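Local structure of purine nucleoside phosphorylase (Thermus thermophilus, 6TK9) at residues Val38-Ile49 with Gly62-Glu70; Pro139-Pro150 with Pro214-Leu222. The protein probably catalyses the reversible phosphorolysis of purine nucleosides such as inosine and guanosine, giving the free base and ribose 1-phosphate. All blocks are in the same frame, centred on the assembly; numbering follows the deposited sequence.

Interaction 1 of 2, residues Val38-Ile49 with Gly62-Glu70; sequences VEKVAEIPYGEI and GRLVLGRLE
Strand 39-45 runs antiparallel to the chain from R63 to L69, and backbone bonds carry most of the contact. The pairs E39-R68 and I44-L64 each bond in both directions, as in L64 N to I44 O at 2.8 Å. Between them lies a classic beta bulge: V41 N (2.9 Å) and A42 N (3.2 Å) both donate to L66 O, while L66 N returns a bond to A42 O. Both chains bend here, at V41 and at G67. Y46 N reaches G62 O at the far end.

The Y46 ring lies flat over the backbone of G62 and R63. G62 CA makes a CH-pi contact 3.7 Å from the ring centroid, while L64 CB sits at the ring edge. The hydroxyl passes beyond both segments to bond G79 O.

Between 42-45 and 63-66 the side chains divide between two faces. A42, I44, L64 and L66 share one; V13 and Y12 of helix 4-14 pack on L66 and I44. On the other, V65 turns its CG1 to K40 CD and V38 CG1, which come in from beyond the bulge, and E43 pairs with R63. The E43 chain is extended, CG anti to the backbone N (chi1 174°), which carries OE2 to 2.8 Å from R63 NH1. That oxygen lies in the guanidinium plane, yet the nitrogen comes from above the carboxylate, the two planes standing 86° apart.

In this antiparallel strand pair main-chain bonds set the register, the doubly used L66 O absorbs one extra residue, and along 42-45 one face is apolar and buried while the other carries the E43-R63 salt bridge beside V65.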
loop_
_atom_site.group_PDB
_atom_site.type_symbol
_atom_site.label_atom_id
_atom_site.label_comp_id
_atom_site.label_asym_id
_atom_site.label_seq_id
_atom_site.Cartn_x
_atom_site.Cartn_y
_atom_site.Cartn_z
ATOM N N VAL A 38 -36.656 12.259 -25.524
ATOM C CA VAL A 38 -37.758 11.369 -25.045
ATOM C C VAL A 38 -39.096 11.857 -25.623
ATOM O O VAL A 38 -39.339 13.064 -25.589
ATOM C CB VAL A 38 -37.813 11.267 -23.508
ATOM C CG1 VAL A 38 -38.979 10.409 -23.041
ATOM C CG2 VAL A 38 -36.510 10.736 -22.937
ATOM N N GLU A 39 -39.905 10.925 -26.141
ATOM C CA GLU A 39 -41.336 11.121 -26.477
ATOM C C GLU A 39 -42.078 11.284 -25.161
ATOM O O GLU A 39 -42.389 10.262 -24.554
ATOM C CB GLU A 39 -41.908 9.949 -27.276
ATOM C CG GLU A 39 -43.294 10.204 -27.853
ATOM C CD GLU A 39 -43.998 8.945 -28.327
ATOM O OE1 GLU A 39 -43.344 7.878 -28.411
ATOM O OE2 GLU A 39 -45.200 9.026 -28.592
ATOM N N LYS A 40 -42.288 12.534 -24.756
ATOM C CA LYS A 40 -42.820 12.923 -23.430
ATOM C C LYS A 40 -44.283 12.476 -23.339
ATOM O O LYS A 40 -45.015 12.692 -24.301
ATOM C CB LYS A 40 -42.662 14.440 -23.238
ATOM C CG LYS A 40 -41.519 14.896 -22.332
ATOM C CD LYS A 40 -40.130 14.653 -22.877
ATOM C CE LYS A 40 -39.402 15.896 -23.348
ATOM N NZ LYS A 40 -38.855 15.710 -24.719
ATOM N N VAL A 41 -44.683 11.866 -22.220
ATOM C CA VAL A 41 -46.115 11.746 -21.801
ATOM C C VAL A 41 -46.335 12.633 -20.560
ATOM O O VAL A 41 -47.426 13.219 -20.437
ATOM C CB VAL A 41 -46.513 10.269 -21.593
ATOM C CG1 VAL A 41 -45.613 9.558 -20.601
ATOM C CG2 VAL A 41 -47.965 10.115 -21.183
ATOM N N ALA A 42 -45.317 12.802 -19.706
ATOM C CA ALA A 42 -45.323 13.756 -18.567
ATOM C C ALA A 42 -43.944 14.395 -18.410
ATOM O O ALA A 42 -42.943 13.743 -18.764
ATOM C CB ALA A 42 -45.704 13.056 -17.289
ATOM N N GLU A 43 -43.919 15.625 -17.895
ATOM C CA GLU A 43 -42.701 16.416 -17.591
ATOM C C GLU A 43 -43.004 17.259 -16.342
ATOM O O GLU A 43 -43.586 18.355 -16.494
ATOM C CB GLU A 43 -42.274 17.257 -18.802
ATOM C CG GLU A 43 -41.118 18.220 -18.521
ATOM C CD GLU A 43 -40.356 18.750 -19.735
ATOM O OE1 GLU A 43 -40.772 18.452 -20.867
ATOM O OE2 GLU A 43 -39.337 19.462 -19.546
ATOM N N ILE A 44 -42.641 16.752 -15.157
ATOM C CA ILE A 44 -42.906 17.387 -13.832
ATOM C C ILE A 44 -41.603 17.891 -13.218
ATOM O O ILE A 44 -40.743 17.099 -12.843
ATOM C CB ILE A 44 -43.600 16.382 -12.902
ATOM C CG1 ILE A 44 -44.676 15.567 -13.630
ATOM C CG2 ILE A 44 -44.145 17.112 -11.684
ATOM C CD1 ILE A 44 -44.946 14.228 -13.006
ATOM N N PRO A 45 -41.431 19.216 -13.019
ATOM C CA PRO A 45 -40.293 19.723 -12.255
ATOM C C PRO A 45 -40.326 19.212 -10.804
ATOM O O PRO A 45 -41.401 18.969 -10.271
ATOM C CB PRO A 45 -40.409 21.253 -12.293
ATOM C CG PRO A 45 -41.782 21.556 -12.878
ATOM C CD PRO A 45 -42.342 20.276 -13.458
ATOM N N TYR A 46 -39.150 19.058 -10.194
ATOM C CA TYR A 46 -38.965 18.403 -8.871
ATOM C C TYR A 46 -39.729 19.187 -7.794
ATOM O O TYR A 46 -40.398 18.532 -6.942
ATOM C CB TYR A 46 -37.473 18.256 -8.586
ATOM C CG TYR A 46 -36.733 17.253 -9.443
ATOM C CD1 TYR A 46 -37.395 16.321 -10.227
ATOM C CD2 TYR A 46 -35.345 17.190 -9.406
ATOM C CE1 TYR A 46 -36.697 15.404 -10.997
ATOM C CE2 TYR A 46 -34.634 16.264 -10.149
ATOM C CZ TYR A 46 -35.315 15.359 -10.944
ATOM O OH TYR A 46 -34.618 14.447 -11.676
ATOM N N GLY A 47 -39.696 20.530 -7.890
ATOM C CA GLY A 47 -40.317 21.474 -6.944
ATOM C C GLY A 47 -41.799 21.225 -6.708
ATOM O O GLY A 47 -42.282 21.597 -5.641
ATOM N N GLU A 48 -42.495 20.655 -7.685
ATOM C CA GLU A 48 -43.961 20.411 -7.656
ATOM C C GLU A 48 -44.279 19.046 -7.039
ATOM O O GLU A 48 -45.466 18.832 -6.737
ATOM C CB GLU A 48 -44.552 20.440 -9.073
ATOM C CG GLU A 48 -44.611 21.826 -9.710
ATOM C CD GLU A 48 -45.102 21.851 -11.156
ATOM O OE1 GLU A 48 -45.738 20.835 -11.604
ATOM O OE2 GLU A 48 -44.827 22.880 -11.843
ATOM N N ILE A 49 -43.305 18.129 -6.935
ATOM C CA ILE A 49 -43.558 16.752 -6.408
ATOM C C ILE A 49 -43.374 16.776 -4.896
ATOM O O ILE A 49 -42.336 17.188 -4.387
ATOM C CB ILE A 49 -42.659 15.675 -7.055
ATOM C CG1 ILE A 49 -42.692 15.713 -8.582
ATOM C CG2 ILE A 49 -43.023 14.285 -6.532
ATOM C CD1 ILE A 49 -41.668 14.803 -9.218
ATOM N N GLY A 62 -33.609 19.578 -13.139
ATOM C CA GLY A 62 -34.501 19.134 -12.053
ATOM C C GLY A 62 -35.911 18.891 -12.573
ATOM O O GLY A 62 -36.838 19.566 -12.106
ATOM N N ARG A 63 -36.058 17.961 -13.519
ATOM C CA ARG A 63 -37.341 17.645 -14.183
ATOM C C ARG A 63 -37.495 16.133 -14.260
ATOM O O ARG A 63 -36.608 15.487 -14.801
ATOM C CB ARG A 63 -37.366 18.251 -15.587
ATOM C CG ARG A 63 -37.141 19.755 -15.616
ATOM C CD ARG A 63 -37.881 20.408 -16.761
ATOM N NE ARG A 63 -38.438 21.703 -16.390
ATOM C CZ ARG A 63 -39.283 22.412 -17.138
ATOM N NH1 ARG A 63 -39.684 21.964 -18.321
ATOM N NH2 ARG A 63 -39.722 23.578 -16.692
ATOM N N LEU A 64 -38.585 15.586 -13.735
ATOM C CA LEU A 64 -38.914 14.155 -13.924
ATOM C C LEU A 64 -39.629 14.004 -15.272
ATOM O O LEU A 64 -40.620 14.708 -15.496
ATOM C CB LEU A 64 -39.782 13.653 -12.768
ATOM C CG LEU A 64 -39.933 12.133 -12.736
ATOM C CD1 LEU A 64 -38.597 11.484 -12.404
ATOM C CD2 LEU A 64 -41.006 11.700 -11.749
ATOM N N VAL A 65 -39.142 13.117 -16.139
ATOM C CA VAL A 65 -39.711 12.881 -17.495
ATOM C C VAL A 65 -40.141 11.416 -17.591
ATOM O O VAL A 65 -39.279 10.540 -17.426
ATOM C CB VAL A 65 -38.686 13.236 -18.583
ATOM C CG1 VAL A 65 -39.136 12.758 -19.948
ATOM C CG2 VAL A 65 -38.376 14.722 -18.611
ATOM N N LEU A 66 -41.431 11.174 -17.831
ATOM C CA LEU A 66 -41.985 9.847 -18.198
ATOM C C LEU A 66 -42.254 9.842 -19.700
ATOM O O LEU A 66 -42.787 10.851 -20.215
ATOM C CB LEU A 66 -43.262 9.587 -17.401
ATOM C CG LEU A 66 -43.046 9.310 -15.913
ATOM C CD1 LEU A 66 -43.808 10.306 -15.062
ATOM C CD2 LEU A 66 -43.446 7.894 -15.546
ATOM N N GLY A 67 -41.880 8.759 -20.380
ATOM C CA GLY A 67 -42.055 8.652 -21.836
ATOM C C GLY A 67 -41.391 7.444 -22.467
ATOM O O GLY A 67 -41.179 6.408 -21.801
ATOM N N ARG A 68 -41.129 7.568 -23.762
ATOM C CA ARG A 68 -40.625 6.475 -24.624
ATOM C C ARG A 68 -39.278 6.948 -25.176
ATOM O O ARG A 68 -39.194 8.096 -25.632
ATOM C CB ARG A 68 -41.680 6.155 -25.689
ATOM C CG ARG A 68 -41.554 4.787 -26.339
ATOM C CD ARG A 68 -42.846 4.385 -27.032
ATOM N NE ARG A 68 -43.813 3.935 -26.038
ATOM C CZ ARG A 68 -43.833 2.717 -25.476
ATOM N NH1 ARG A 68 -44.743 2.421 -24.559
ATOM N NH2 ARG A 68 -42.937 1.798 -25.809
ATOM N N LEU A 69 -38.246 6.127 -25.019
ATOM C CA LEU A 69 -36.885 6.374 -25.549
ATOM C C LEU A 69 -36.417 5.017 -26.079
ATOM O O LEU A 69 -36.705 4.032 -25.393
ATOM C CB LEU A 69 -36.009 6.921 -24.421
ATOM C CG LEU A 69 -34.588 7.321 -24.793
ATOM C CD1 LEU A 69 -34.581 8.486 -25.769
ATOM C CD2 LEU A 69 -33.801 7.670 -23.537
ATOM N N GLU A 70 -35.875 4.969 -27.302
ATOM C CA GLU A 70 -35.412 3.739 -28.003
ATOM C C GLU A 70 -36.511 2.665 -27.894
ATOM O O GLU A 70 -36.185 1.460 -27.856
ATOM C CB GLU A 70 -34.030 3.340 -27.470
ATOM C CG GLU A 70 -33.290 2.336 -28.329
ATOM C CD GLU A 70 -32.671 2.829 -29.628
ATOM O OE1 GLU A 70 -32.486 4.049 -29.763
ATOM O OE2 GLU A 70 -32.359 1.974 -30.509
#

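Interaction 2 of 2, residues Pro139-Pro150 with Pro214-Leu222; sequences PLRGPNDERLGP and PEVIALRHL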
loop_
_atom_site.group_PDB
_atom_site.type_symbol
_atom_site.label_atom_id
_atom_site.label_comp_id
_atom_site.label_asym_id
_atom_site.label_seq_id
_atom_site.Cartn_x
_atom_site.Cartn_y
_atom_site.Cartn_z
ATOM N N PRO A 139 -27.512 6.441 3.067
ATOM C CA PRO A 139 -28.895 6.865 2.981
ATOM C C PRO A 139 -29.789 5.973 3.848
ATOM O O PRO A 139 -30.883 6.396 4.165
ATOM C CB PRO A 139 -29.165 6.751 1.481
ATOM C CG PRO A 139 -28.282 5.606 1.058
ATOM C CD PRO A 139 -27.004 5.836 1.830
ATOM N N LEU A 140 -29.333 4.767 4.192
ATOM C CA LEU A 140 -30.164 3.816 4.984
ATOM C C LEU A 140 -30.059 4.133 6.473
ATOM O O LEU A 140 -30.739 3.461 7.240
ATOM C CB LEU A 140 -29.710 2.378 4.738
ATOM C CG LEU A 140 -29.830 1.924 3.296
ATOM C CD1 LEU A 140 -29.488 0.448 3.161
ATOM C CD2 LEU A 140 -31.225 2.221 2.769
ATOM N N ARG A 141 -29.176 5.052 6.872
ATOM C CA ARG A 141 -28.995 5.362 8.310
ATOM C C ARG A 141 -30.317 5.930 8.823
ATOM O O ARG A 141 -30.745 6.942 8.263
ATOM C CB ARG A 141 -27.856 6.346 8.581
ATOM C CG ARG A 141 -27.862 6.824 10.022
ATOM C CD ARG A 141 -26.578 7.498 10.440
ATOM N NE ARG A 141 -26.600 7.871 11.848
ATOM C CZ ARG A 141 -26.662 9.120 12.296
ATOM N NH1 ARG A 141 -26.666 10.129 11.442
ATOM N NH2 ARG A 141 -26.676 9.362 13.598
ATOM N N GLY A 142 -30.869 5.307 9.864
ATOM C CA GLY A 142 -32.176 5.595 10.480
ATOM C C GLY A 142 -32.973 4.305 10.641
ATOM O O GLY A 142 -32.412 3.209 10.505
ATOM N N PRO A 143 -34.301 4.391 10.897
ATOM C CA PRO A 143 -35.137 3.198 11.037
ATOM C C PRO A 143 -35.337 2.572 9.650
ATOM O O PRO A 143 -35.299 3.294 8.687
ATOM C CB PRO A 143 -36.435 3.737 11.663
ATOM C CG PRO A 143 -36.516 5.181 11.171
ATOM C CD PRO A 143 -35.071 5.640 11.071
ATOM N N ASN A 144 -35.461 1.246 9.592
ATOM C CA ASN A 144 -35.654 0.465 8.341
ATOM C C ASN A 144 -37.122 0.070 8.254
ATOM O O ASN A 144 -37.628 -0.449 9.252
ATOM C CB ASN A 144 -34.833 -0.826 8.300
ATOM C CG ASN A 144 -34.751 -1.409 6.906
ATOM O OD1 ASN A 144 -34.226 -0.757 6.013
ATOM N ND2 ASN A 144 -35.252 -2.624 6.707
ATOM N N ASP A 145 -37.774 0.339 7.121
ATOM C CA ASP A 145 -39.127 -0.183 6.818
ATOM C C ASP A 145 -38.960 -1.457 5.988
ATOM O O ASP A 145 -38.453 -1.338 4.852
ATOM C CB ASP A 145 -39.964 0.877 6.111
ATOM C CG ASP A 145 -41.449 0.546 6.081
ATOM O OD1 ASP A 145 -41.777 -0.644 5.834
ATOM O OD2 ASP A 145 -42.261 1.485 6.287
ATOM N N GLU A 146 -39.350 -2.622 6.530
ATOM C CA GLU A 146 -39.203 -3.940 5.847
ATOM C C GLU A 146 -39.917 -3.915 4.488
ATOM O O GLU A 146 -39.618 -4.782 3.654
ATOM C CB GLU A 146 -39.787 -5.075 6.682
ATOM C CG GLU A 146 -39.075 -5.298 7.992
ATOM C CD GLU A 146 -37.950 -6.318 7.919
ATOM O OE1 GLU A 146 -37.122 -6.220 6.977
ATOM O OE2 GLU A 146 -37.915 -7.212 8.800
ATOM N N ARG A 147 -40.872 -2.998 4.298
ATOM C CA ARG A 147 -41.660 -2.883 3.041
ATOM C C ARG A 147 -40.762 -2.402 1.908
ATOM O O ARG A 147 -41.061 -2.763 0.761
ATOM C CB ARG A 147 -42.842 -1.923 3.178
ATOM C CG ARG A 147 -43.934 -2.441 4.100
ATOM C CD ARG A 147 -45.029 -1.440 4.374
ATOM N NE ARG A 147 -44.578 -0.257 5.075
ATOM C CZ ARG A 147 -45.389 0.700 5.509
ATOM N NH1 ARG A 147 -46.693 0.599 5.312
ATOM N NH2 ARG A 147 -44.902 1.748 6.144
ATOM N N LEU A 148 -39.737 -1.595 2.205
ATOM C CA LEU A 148 -38.760 -1.144 1.173
ATOM C C LEU A 148 -37.715 -2.240 0.923
ATOM O O LEU A 148 -37.507 -2.578 -0.250
ATOM C CB LEU A 148 -38.097 0.163 1.596
ATOM C CG LEU A 148 -38.893 1.407 1.240
ATOM C CD1 LEU A 148 -40.216 1.384 1.974
ATOM C CD2 LEU A 148 -38.103 2.671 1.556
ATOM N N GLY A 149 -37.116 -2.779 1.986
ATOM C CA GLY A 149 -36.006 -3.748 1.916
ATOM C C GLY A 149 -35.484 -4.120 3.299
ATOM O O GLY A 149 -36.077 -3.719 4.312
ATOM N N PRO A 150 -34.372 -4.900 3.378
ATOM C CA PRO A 150 -33.867 -5.413 4.659
ATOM C C PRO A 150 -33.001 -4.378 5.397
ATOM O O PRO A 150 -32.497 -3.482 4.737
ATOM C CB PRO A 150 -33.040 -6.632 4.217
ATOM C CG PRO A 150 -32.459 -6.200 2.880
ATOM C CD PRO A 150 -33.538 -5.335 2.243
ATOM N N PRO A 214 -25.068 6.824 -3.023
ATOM C CA PRO A 214 -26.253 6.737 -2.174
ATOM C C PRO A 214 -27.413 6.109 -2.958
ATOM O O PRO A 214 -28.127 5.313 -2.398
ATOM C CB PRO A 214 -26.540 8.177 -1.710
ATOM C CG PRO A 214 -25.610 9.081 -2.510
ATOM C CD PRO A 214 -24.570 8.203 -3.174
ATOM N N GLU A 215 -27.554 6.482 -4.231
ATOM C CA GLU A 215 -28.554 5.925 -5.181
ATOM C C GLU A 215 -28.320 4.413 -5.283
ATOM O O GLU A 215 -29.299 3.645 -5.079
ATOM C CB GLU A 215 -28.499 6.659 -6.533
ATOM C CG GLU A 215 -28.990 8.098 -6.445
ATOM C CD GLU A 215 -28.255 9.128 -7.287
ATOM O OE1 GLU A 215 -28.471 9.144 -8.503
ATOM O OE2 GLU A 215 -27.489 9.933 -6.725
ATOM N N VAL A 216 -27.081 3.984 -5.540
ATOM C CA VAL A 216 -26.762 2.534 -5.678
ATOM C C VAL A 216 -27.185 1.778 -4.414
ATOM O O VAL A 216 -27.798 0.733 -4.562
ATOM C CB VAL A 216 -25.282 2.291 -5.973
ATOM C CG1 VAL A 216 -25.010 0.791 -5.989
ATOM C CG2 VAL A 216 -24.855 2.944 -7.280
ATOM N N ILE A 217 -26.866 2.283 -3.223
ATOM C CA ILE A 217 -27.185 1.621 -1.920
ATOM C C ILE A 217 -28.709 1.596 -1.719
ATOM O O ILE A 217 -29.255 0.525 -1.378
ATOM C CB ILE A 217 -26.464 2.315 -0.742
ATOM C CG1 ILE A 217 -24.945 2.177 -0.861
ATOM C CG2 ILE A 217 -26.967 1.775 0.586
ATOM C CD1 ILE A 217 -24.161 3.062 0.078
ATOM N N ALA A 218 -29.371 2.738 -1.910
ATOM C CA ALA A 218 -30.844 2.897 -1.797
ATOM C C ALA A 218 -31.556 1.887 -2.710
ATOM O O ALA A 218 -32.540 1.262 -2.246
ATOM C CB ALA A 218 -31.242 4.324 -2.110
ATOM N N LEU A 219 -31.062 1.717 -3.940
ATOM C CA LEU A 219 -31.703 0.891 -4.991
ATOM C C LEU A 219 -31.450 -0.604 -4.749
ATOM O O LEU A 219 -32.368 -1.403 -5.079
ATOM C CB LEU A 219 -31.210 1.341 -6.366
ATOM C CG LEU A 219 -31.896 2.601 -6.890
ATOM C CD1 LEU A 219 -31.146 3.183 -8.067
ATOM C CD2 LEU A 219 -33.331 2.306 -7.281
ATOM N N ARG A 220 -30.308 -1.000 -4.176
ATOM C CA ARG A 220 -30.046 -2.446 -3.898
ATOM C C ARG A 220 -30.832 -2.849 -2.646
ATOM O O ARG A 220 -31.292 -4.010 -2.566
ATOM C CB ARG A 220 -28.550 -2.739 -3.770
ATOM C CG ARG A 220 -27.776 -2.536 -5.062
ATOM C CD ARG A 220 -28.086 -3.538 -6.157
ATOM N NE ARG A 220 -28.024 -4.913 -5.704
ATOM C CZ ARG A 220 -29.019 -5.777 -5.779
ATOM N NH1 ARG A 220 -30.164 -5.446 -6.353
ATOM N NH2 ARG A 220 -28.870 -6.981 -5.271
ATOM N N HIS A 221 -31.019 -1.914 -1.716
ATOM C CA HIS A 221 -31.956 -2.068 -0.569
ATOM C C HIS A 221 -33.323 -2.528 -1.102
ATOM O O HIS A 221 -33.873 -3.503 -0.558
ATOM C CB HIS A 221 -31.998 -0.755 0.217
ATOM C CG HIS A 221 -32.940 -0.736 1.368
ATOM N ND1 HIS A 221 -34.043 0.104 1.405
ATOM C CD2 HIS A 221 -32.931 -1.411 2.536
ATOM C CE1 HIS A 221 -34.691 -0.077 2.543
ATOM N NE2 HIS A 221 -34.034 -1.005 3.252
ATOM N N LEU A 222 -33.787 -1.905 -2.191
ATOM C CA LEU A 222 -35.135 -2.084 -2.800
ATOM C C LEU A 222 -35.207 -3.344 -3.660
ATOM O O LEU A 222 -36.343 -3.795 -3.905
ATOM C CB LEU A 222 -35.465 -0.840 -3.627
ATOM C CG LEU A 222 -35.761 0.387 -2.773
ATOM C CD1 LEU A 222 -35.747 1.637 -3.613
ATOM C CD2 LEU A 222 -37.089 0.231 -2.054
#
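The H221 imidazole is sandwiched between two aliphatic carbons of the 139-150 loop: L140 CD2 lies over one face, 3.8 Å from the ring centroid, and G149 CA over the opposite face at 3.9 Å. Both are CH-pi contacts displaced toward the ring rim. With CG anti to its backbone N (chi1 178°), H221 extends from helix 213-222 into the loop. There NE2 donates to N144 OD1 at 2.8 Å, on a lone pair in the amide plane, although the bond is bent (138°) and the oxygen stands 27° out of the ring plane. P150 O adds an in-plane contact at the ring edge, 3.1 Å from CD2. N144 is itself held by its other amide atom, ND2 donating to G149 O.

Apolar packing continues along the helix in both directions from H221. L140 CD1 touches I217 CG2 at 3.8 Å, and the P139 ring sits against P214 one turn earlier on the helix. Beyond H221, L148 and L222 lie side by side, and L222 CA points a CH straight at L148 O. Next to L140, R141 bonds Y83 O and Y87 O of a neighbouring subunit.

One amide thus bridges the histidine and the loop's own backbone, consistent with a proton on NE2; this bond and the two face contacts together limit the ring's rotation, its polar edge turned to N144.

From the N terminus, helix 4-14 and strand 23-27 come first. Interaction 1 then closes a short loop, 12 residues without helix or strand between its segments, and adds strand 39-45 to the sheet margin beyond strands 63-66 and 72-78. Interaction 2 opens only after that, so the two follow in series and neither nest nor cross. It spans 63 residues, including helices 161-173 and 194-202, and ties the loop after strand 124-133 to helix 213-222. The centres of interactions 1 and 2 lie about 24 Å apart. Interaction 1 touches no other chain, whereas the loop and helix of interaction 2 border a neighbouring subunit.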